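Local coordinates for protein 6-phosphogluconate dehydrogenase (Decarboxylating) (Geobacter metallireducens, PDB 4E21) that probably catalyses the NADP-dependent oxidative decarboxylation of 6-phosphogluconate in the pentose phosphate pathway, at residues 83-88 and 103-108; 108-113 and 135-140. One frame throughout, in Å; residues are numbered along the deposited sequence.

Interaction 1 of 2, residues 83-88 and 103-108; sequences RVVWLM and PLLAAN
With CG set anti to its carbonyl carbon (chi1 -61°) and the chain fully extended from there to NE, Arg83 reaches along the run 104-106, while Leu105, whose CG is likewise anti to the carbonyl carbon, turns CD2 back to meet it. The setting is the Rossmann-type NAD-binding domain: Arg83 directly precedes the strand 84-87, and residues 103-108 form the connection from helix 94-101 to the next parallel strand. The two long side chains cross at an angle, and the methylene CD of Arg83 lies 3.9 Å from CD2 of Leu105. Val85 adds a looser apolar touch to the same methyl, its CG2 standing 4.4 Å from Leu105 CD2. The guanidinium has several partners at once. NH1 forms a salt bridge with Asp109, whose carboxylate also accepts the backbone N-H of Ala106, and NH2 donates to the carbonyl of Cys76 in helix 72-78. An alanine at Arg83 would remove this hub, and Asp109 would probably be left without its positive mate and Leu105 without the aliphatic stem beside it. No direct hydrogen bond joins the two segments; a water in the plane of the guanidinium, at its edge, bridges them instead, accepting from Arg83 NH1 at 3.0 Å and donating to Leu104 O at 2.8 Å.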
ATOM      1  N   ARG B  83      47.304  -3.832  12.663  1.00 30.11           N
ATOM      2  CA  ARG B  83      46.356  -4.907  12.882  1.00 31.73           C
ATOM      3  C   ARG B  83      45.183  -4.818  11.932  1.00 31.00           C
ATOM      4  O   ARG B  83      44.865  -3.738  11.441  1.00 29.72           O
ATOM      5  CB  ARG B  83      45.831  -4.852  14.301  1.00 30.18           C
ATOM      6  CG  ARG B  83      46.891  -5.013  15.322  1.00 31.28           C
ATOM      7  CD  ARG B  83      46.270  -4.934  16.681  1.00 31.91           C
ATOM      8  NE  ARG B  83      47.235  -5.170  17.737  1.00 32.64           N
ATOM      9  CZ  ARG B  83      47.873  -4.209  18.399  1.00 32.29           C
ATOM     10  NH1 ARG B  83      47.665  -2.937  18.103  1.00 27.86           N
ATOM     11  NH2 ARG B  83      48.716  -4.531  19.366  1.00 31.72           N
ATOM     12  N   VAL B  84      44.563  -5.970  11.671  1.00 32.13           N
ATOM     13  CA  VAL B  84      43.253  -6.036  11.025  1.00 30.75           C
ATOM     14  C   VAL B  84      42.246  -6.717  11.957  1.00 31.58           C
ATOM     15  O   VAL B  84      42.335  -7.927  12.200  1.00 32.69           O
ATOM     16  CB  VAL B  84      43.309  -6.789   9.705  1.00 30.97           C
ATOM     17  CG1 VAL B  84      41.865  -7.110   9.208  1.00 32.55           C
ATOM     18  CG2 VAL B  84      44.046  -5.958   8.694  1.00 30.47           C
ATOM     19  N   VAL B  85      41.298  -5.942  12.484  1.00 30.86           N
ATOM     20  CA  VAL B  85      40.327  -6.474  13.444  1.00 30.90           C
ATOM     21  C   VAL B  85      38.888  -6.471  12.907  1.00 30.80           C
ATOM     22  O   VAL B  85      38.342  -5.415  12.611  1.00 30.89           O
ATOM     23  CB  VAL B  85      40.355  -5.696  14.780  1.00 31.21           C
ATOM     24  CG1 VAL B  85      39.383  -6.333  15.804  1.00 30.16           C
ATOM     25  CG2 VAL B  85      41.782  -5.611  15.325  1.00 32.52           C
ATOM     26  N   TRP B  86      38.280  -7.649  12.809  1.00 29.43           N
ATOM     27  CA  TRP B  86      36.907  -7.788  12.318  1.00 28.19           C
ATOM     28  C   TRP B  86      35.925  -8.000  13.474  1.00 30.64           C
ATOM     29  O   TRP B  86      36.148  -8.864  14.331  1.00 31.91           O
ATOM     30  CB  TRP B  86      36.836  -8.959  11.346  1.00 27.67           C
ATOM     31  CG  TRP B  86      35.626  -8.977  10.461  1.00 30.80           C
ATOM     32  CD1 TRP B  86      34.327  -9.187  10.846  1.00 31.09           C
ATOM     33  CD2 TRP B  86      35.600  -8.818   9.034  1.00 28.90           C
ATOM     34  NE1 TRP B  86      33.501  -9.164   9.749  1.00 30.63           N
ATOM     35  CE2 TRP B  86      34.253  -8.933   8.627  1.00 30.36           C
ATOM     36  CE3 TRP B  86      36.581  -8.571   8.065  1.00 28.02           C
ATOM     37  CZ2 TRP B  86      33.865  -8.810   7.295  1.00 28.05           C
ATOM     38  CZ3 TRP B  86      36.200  -8.462   6.747  1.00 26.78           C
ATOM     39  CH2 TRP B  86      34.851  -8.580   6.371  1.00 29.19           C
ATOM     40  N   LEU B  87      34.860  -7.193  13.523  1.00 29.98           N
ATOM     41  CA  LEU B  87      33.811  -7.356  14.534  1.00 30.23           C
ATOM     42  C   LEU B  87      32.575  -8.027  13.926  1.00 32.35           C
ATOM     43  O   LEU B  87      32.087  -7.600  12.883  1.00 32.76           O
ATOM     44  CB  LEU B  87      33.408  -6.015  15.166  1.00 27.11           C
ATOM     45  CG  LEU B  87      34.486  -5.083  15.749  1.00 30.00           C
ATOM     46  CD1 LEU B  87      33.874  -3.784  16.242  1.00 28.62           C
ATOM     47  CD2 LEU B  87      35.248  -5.741  16.895  1.00 30.92           C
HETATM   48  N   MSE B  88      32.097  -9.088  14.575  1.00 33.09           N
HETATM   49  CA  MSE B  88      30.810  -9.714  14.270  1.00 34.18           C
HETATM   50  C   MSE B  88      30.042  -9.848  15.582  1.00 33.90           C
HETATM   51  O   MSE B  88      29.629 -10.946  15.963  1.00 33.78           O
HETATM   52  CB  MSE B  88      30.963 -11.103  13.635  1.00 33.24           C
HETATM   53  CG  MSE B  88      31.262 -11.127  12.144  1.00 37.26           C
HETATM   54 SE   MSE B  88      30.214  -9.846  11.091  0.65 33.25          SE
HETATM   55  CE  MSE B  88      29.938 -10.867   9.494  1.00 35.11           C
ATOM     56  N   PRO B 103      42.102   1.613  23.347  1.00 34.97           N
ATOM     57  CA  PRO B 103      43.321   1.962  24.104  1.00 34.33           C
ATOM     58  C   PRO B 103      44.486   0.996  23.901  1.00 34.58           C
ATOM     59  O   PRO B 103      45.621   1.380  24.167  1.00 35.13           O
ATOM     60  CB  PRO B 103      42.858   1.920  25.563  1.00 35.19           C
ATOM     61  CG  PRO B 103      41.366   2.217  25.492  1.00 35.75           C
ATOM     62  CD  PRO B 103      40.908   1.553  24.214  1.00 35.41           C
ATOM     63  N   LEU B 104      44.216  -0.225  23.445  1.00 34.26           N
ATOM     64  CA  LEU B 104      45.277  -1.178  23.121  1.00 33.33           C
ATOM     65  C   LEU B 104      45.667  -1.147  21.650  1.00 33.58           C
ATOM     66  O   LEU B 104      46.632  -1.789  21.258  1.00 34.70           O
ATOM     67  CB  LEU B 104      44.896  -2.617  23.490  1.00 36.11           C
ATOM     68  CG  LEU B 104      44.792  -3.103  24.947  1.00 39.66           C
ATOM     69  CD1 LEU B 104      45.344  -2.079  25.915  1.00 35.30           C
ATOM     70  CD2 LEU B 104      43.325  -3.464  25.296  1.00 40.70           C
ATOM     71  N   LEU B 105      44.912  -0.425  20.828  1.00 32.76           N
ATOM     72  CA  LEU B 105      45.182  -0.416  19.387  1.00 32.99           C
ATOM     73  C   LEU B 105      46.163   0.707  19.050  1.00 31.86           C
ATOM     74  O   LEU B 105      46.534   1.505  19.916  1.00 29.01           O
ATOM     75  CB  LEU B 105      43.891  -0.279  18.561  1.00 30.30           C
ATOM     76  CG  LEU B 105      42.853  -1.409  18.641  1.00 32.78           C
ATOM     77  CD1 LEU B 105      41.625  -1.113  17.775  1.00 31.15           C
ATOM     78  CD2 LEU B 105      43.458  -2.740  18.247  1.00 28.98           C
ATOM     79  N   ALA B 106      46.570   0.775  17.789  1.00 29.10           N
ATOM     80  CA  ALA B 106      47.600   1.720  17.402  1.00 29.28           C
ATOM     81  C   ALA B 106      47.282   2.335  16.057  1.00 28.83           C
ATOM     82  O   ALA B 106      46.582   1.730  15.234  1.00 29.15           O
ATOM     83  CB  ALA B 106      48.955   1.016  17.359  1.00 28.14           C
ATOM     84  N   ALA B 107      47.800   3.534  15.832  1.00 26.34           N
ATOM     85  CA  ALA B 107      47.680   4.187  14.539  1.00 30.25           C
ATOM     86  C   ALA B 107      48.043   3.246  13.367  1.00 30.94           C
ATOM     87  O   ALA B 107      48.968   2.439  13.450  1.00 31.24           O
ATOM     88  CB  ALA B 107      48.503   5.479  14.506  1.00 25.52           C
ATOM     89  N   ASN B 108      47.274   3.342  12.289  1.00 31.97           N
ATOM     90  CA  ASN B 108      47.427   2.474  11.118  1.00 34.13           C
ATOM     91  C   ASN B 108      46.779   1.096  11.269  1.00 31.49           C
ATOM     92  O   ASN B 108      46.725   0.329  10.315  1.00 33.47           O
ATOM     93  CB  ASN B 108      48.900   2.384  10.668  1.00 37.23           C
ATOM     94  CG  ASN B 108      49.425   3.725  10.105  1.00 41.41           C
ATOM     95  OD1 ASN B 108      48.647   4.629   9.752  1.00 42.51           O
ATOM     96  ND2 ASN B 108      50.740   3.854  10.027  1.00 41.96           N
TER
HETATM   97  O   HOH W   1      49.246  -1.556  20.289  1.00 29.28           O

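Interaction 2 of 2, residues 108-113 and 135-140; sequences NDIVID and TYVDVG
Five backbone hydrogen bonds join Asp109, Val111 and Asp113 to Thr135, Val137 and Val139, each inner residue using both its N-H and its C=O. The ladder starts with Thr135 N to Asp109 O (3.0 Å), which lies in the carbonyl plane, and passes to Val111, whose O receives Val137 N in an almost straight bond of 2.8 Å. At the far end Val139 N is just as straight at its hydrogen toward Asp113 O, yet it sits 31° from that carbonyl's plane. Between these bonds the intervening residues add CA-H...O contacts, the shortest being Ile112 CA to Val137 O at 3.1 Å. This is the parallel pairing of a beta-alpha-beta unit, strand 110-113, helix 119-130 and strand 135-142, with the strand axes 25° apart. Apolar contacts follow on each face. On the one bearing Ile110, Ile112 and Val137, the isoleucines hold CG2 anti to the backbone N, which carries Ile112 CG2 to within 3.6 Å of Val139 CG2 and Ile110 CG2 to 3.9 Å from Val137 CG2. On the other, toward helices 94-101 and 119-130, Val111 CG1 meets Tyr136 at CE1 (4.0 Å). Polar groups gather farther along this face. Asp113 runs side by side with Tyr136, its carboxylate plane turned 56° from the ring, and CB of Asp113 lies 3.1 Å from Tyr136 OH. The same carboxylate is hydrogen-bonded by Ser117 and by the N-H of Gly115, while that of Asp138 accepts from the backbone of Gly204 and His207.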
ATOM      1  N   ASN B 108      47.274   3.342  12.289  1.00 31.97           N
ATOM      2  CA  ASN B 108      47.427   2.474  11.118  1.00 34.13           C
ATOM      3  C   ASN B 108      46.779   1.096  11.269  1.00 31.49           C
ATOM      4  O   ASN B 108      46.725   0.329  10.315  1.00 33.47           O
ATOM      5  CB  ASN B 108      48.900   2.384  10.668  1.00 37.23           C
ATOM      6  CG  ASN B 108      49.425   3.725  10.105  1.00 41.41           C
ATOM      7  OD1 ASN B 108      48.647   4.629   9.752  1.00 42.51           O
ATOM      8  ND2 ASN B 108      50.740   3.854  10.027  1.00 41.96           N
ATOM      9  N   ASP B 109      46.276   0.781  12.455  1.00 28.70           N
ATOM     10  CA  ASP B 109      45.368  -0.356  12.578  1.00 31.22           C
ATOM     11  C   ASP B 109      44.060  -0.094  11.812  1.00 30.88           C
ATOM     12  O   ASP B 109      43.660   1.058  11.600  1.00 28.11           O
ATOM     13  CB  ASP B 109      45.032  -0.657  14.040  1.00 30.17           C
ATOM     14  CG  ASP B 109      46.176  -1.331  14.787  1.00 31.98           C
ATOM     15  OD1 ASP B 109      47.202  -1.678  14.151  1.00 29.31           O
ATOM     16  OD2 ASP B 109      46.025  -1.522  16.018  1.00 32.64           O
ATOM     17  N   ILE B 110      43.411  -1.182  11.414  1.00 29.85           N
ATOM     18  CA  ILE B 110      42.113  -1.159  10.753  1.00 28.11           C
ATOM     19  C   ILE B 110      41.116  -1.997  11.556  1.00 30.15           C
ATOM     20  O   ILE B 110      41.410  -3.149  11.928  1.00 28.69           O
ATOM     21  CB  ILE B 110      42.203  -1.807   9.349  1.00 29.36           C
ATOM     22  CG1 ILE B 110      43.145  -1.029   8.444  1.00 29.20           C
ATOM     23  CG2 ILE B 110      40.803  -1.958   8.697  1.00 26.79           C
ATOM     24  CD1 ILE B 110      43.402  -1.725   7.120  1.00 29.28           C
ATOM     25  N   VAL B 111      39.941  -1.422  11.811  1.00 28.66           N
ATOM     26  CA  VAL B 111      38.846  -2.118  12.486  1.00 26.49           C
ATOM     27  C   VAL B 111      37.654  -2.218  11.530  1.00 26.38           C
ATOM     28  O   VAL B 111      37.239  -1.239  10.906  1.00 25.30           O
ATOM     29  CB  VAL B 111      38.433  -1.395  13.801  1.00 27.91           C
ATOM     30  CG1 VAL B 111      37.255  -2.108  14.499  1.00 27.52           C
ATOM     31  CG2 VAL B 111      39.604  -1.311  14.740  1.00 27.55           C
ATOM     32  N   ILE B 112      37.128  -3.418  11.383  1.00 26.03           N
ATOM     33  CA  ILE B 112      36.011  -3.637  10.492  1.00 27.03           C
ATOM     34  C   ILE B 112      34.771  -4.005  11.297  1.00 27.22           C
ATOM     35  O   ILE B 112      34.834  -4.901  12.137  1.00 29.64           O
ATOM     36  CB  ILE B 112      36.339  -4.756   9.512  1.00 29.36           C
ATOM     37  CG1 ILE B 112      37.618  -4.390   8.748  1.00 28.38           C
ATOM     38  CG2 ILE B 112      35.132  -5.044   8.574  1.00 27.61           C
ATOM     39  CD1 ILE B 112      38.358  -5.577   8.229  1.00 30.79           C
ATOM     40  N   ASP B 113      33.667  -3.298  11.073  1.00 23.78           N
ATOM     41  CA  ASP B 113      32.373  -3.707  11.646  1.00 25.31           C
ATOM     42  C   ASP B 113      31.543  -4.363  10.542  1.00 26.10           C
ATOM     43  O   ASP B 113      31.111  -3.711   9.583  1.00 24.24           O
ATOM     44  CB  ASP B 113      31.626  -2.517  12.230  1.00 26.10           C
ATOM     45  CG  ASP B 113      30.264  -2.899  12.798  1.00 28.83           C
ATOM     46  OD1 ASP B 113      29.973  -4.102  12.920  1.00 29.66           O
ATOM     47  OD2 ASP B 113      29.487  -1.983  13.136  1.00 30.95           O
ATOM     48  N   THR B 135      41.782   3.312  11.083  1.00 26.10           N
ATOM     49  CA  THR B 135      40.837   3.362   9.983  1.00 27.86           C
ATOM     50  C   THR B 135      39.652   2.428  10.220  1.00 28.73           C
ATOM     51  O   THR B 135      39.809   1.216  10.413  1.00 28.77           O
ATOM     52  CB  THR B 135      41.510   3.146   8.619  1.00 27.42           C
ATOM     53  OG1 THR B 135      42.579   4.094   8.472  1.00 33.34           O
ATOM     54  CG2 THR B 135      40.516   3.377   7.509  1.00 27.65           C
ATOM     55  N   TYR B 136      38.465   3.018  10.247  1.00 27.15           N
ATOM     56  CA  TYR B 136      37.247   2.260  10.541  1.00 29.05           C
ATOM     57  C   TYR B 136      36.457   1.902   9.268  1.00 25.87           C
ATOM     58  O   TYR B 136      36.009   2.791   8.536  1.00 24.80           O
ATOM     59  CB  TYR B 136      36.369   3.041  11.520  1.00 26.11           C
ATOM     60  CG  TYR B 136      35.230   2.240  12.132  1.00 27.62           C
ATOM     61  CD1 TYR B 136      35.466   1.338  13.172  1.00 28.02           C
ATOM     62  CD2 TYR B 136      33.913   2.412  11.700  1.00 26.60           C
ATOM     63  CE1 TYR B 136      34.427   0.621  13.750  1.00 27.42           C
ATOM     64  CE2 TYR B 136      32.876   1.698  12.275  1.00 26.33           C
ATOM     65  CZ  TYR B 136      33.145   0.807  13.298  1.00 26.50           C
ATOM     66  OH  TYR B 136      32.129   0.088  13.871  1.00 32.21           O
ATOM     67  N   VAL B 137      36.294   0.599   9.028  1.00 25.75           N
ATOM     68  CA  VAL B 137      35.656   0.083   7.814  1.00 24.24           C
ATOM     69  C   VAL B 137      34.329  -0.638   8.094  1.00 25.01           C
ATOM     70  O   VAL B 137      34.268  -1.533   8.944  1.00 24.81           O
ATOM     71  CB  VAL B 137      36.619  -0.856   7.066  1.00 25.49           C
ATOM     72  CG1 VAL B 137      35.998  -1.352   5.774  1.00 23.79           C
ATOM     73  CG2 VAL B 137      37.917  -0.131   6.771  1.00 26.38           C
ATOM     74  N   ASP B 138      33.261  -0.230   7.395  1.00 25.07           N
ATOM     75  CA  ASP B 138      31.959  -0.889   7.544  1.00 24.71           C
ATOM     76  C   ASP B 138      31.717  -1.900   6.430  1.00 24.14           C
ATOM     77  O   ASP B 138      31.918  -1.616   5.248  1.00 24.83           O
ATOM     78  CB  ASP B 138      30.787   0.108   7.679  1.00 24.43           C
ATOM     79  CG  ASP B 138      30.727   1.131   6.538  1.00 25.35           C
ATOM     80  OD1 ASP B 138      31.548   2.074   6.507  1.00 26.21           O
ATOM     81  OD2 ASP B 138      29.833   1.013   5.682  1.00 25.95           O
ATOM     82  N   VAL B 139      31.330  -3.103   6.819  1.00 22.33           N
ATOM     83  CA  VAL B 139      31.017  -4.129   5.844  1.00 23.63           C
ATOM     84  C   VAL B 139      29.621  -4.671   6.099  1.00 25.57           C
ATOM     85  O   VAL B 139      29.335  -5.197   7.172  1.00 26.96           O
ATOM     86  CB  VAL B 139      32.063  -5.286   5.827  1.00 23.98           C
ATOM     87  CG1 VAL B 139      31.614  -6.411   4.895  1.00 25.26           C
ATOM     88  CG2 VAL B 139      33.420  -4.772   5.387  1.00 23.03           C
ATOM     89  N   GLY B 140      28.736  -4.488   5.128  1.00 24.82           N
ATOM     90  CA  GLY B 140      27.458  -5.160   5.145  1.00 22.87           C
ATOM     91  C   GLY B 140      27.673  -6.490   4.460  1.00 25.82           C
ATOM     92  O   GLY B 140      28.139  -6.544   3.319  1.00 25.44           O
TER

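How the interactions relate
Followed from the N terminus, the chain leaves strand 84-87, runs through helix 94-101 and returns in residues 103-108, where interaction 1 closes its loop. Asn108 is common to both ranges, the last residue of 103-108 and the first of 108-113; from it the chain enters strand 110-113, and after helix 119-130 strand 135-142 closes interaction 2. The two loops therefore stand in series, neither nested nor crossed. In space they meet through the sheet, because strand 110-113 lies between strands 84-87 and 135-142, and Ile112 probably hydrogen-bonds Val85 and Leu87 on the side away from interaction 2. Leu105 CD1 also packs on Val111 CG2, tying the returning loop to the middle strand.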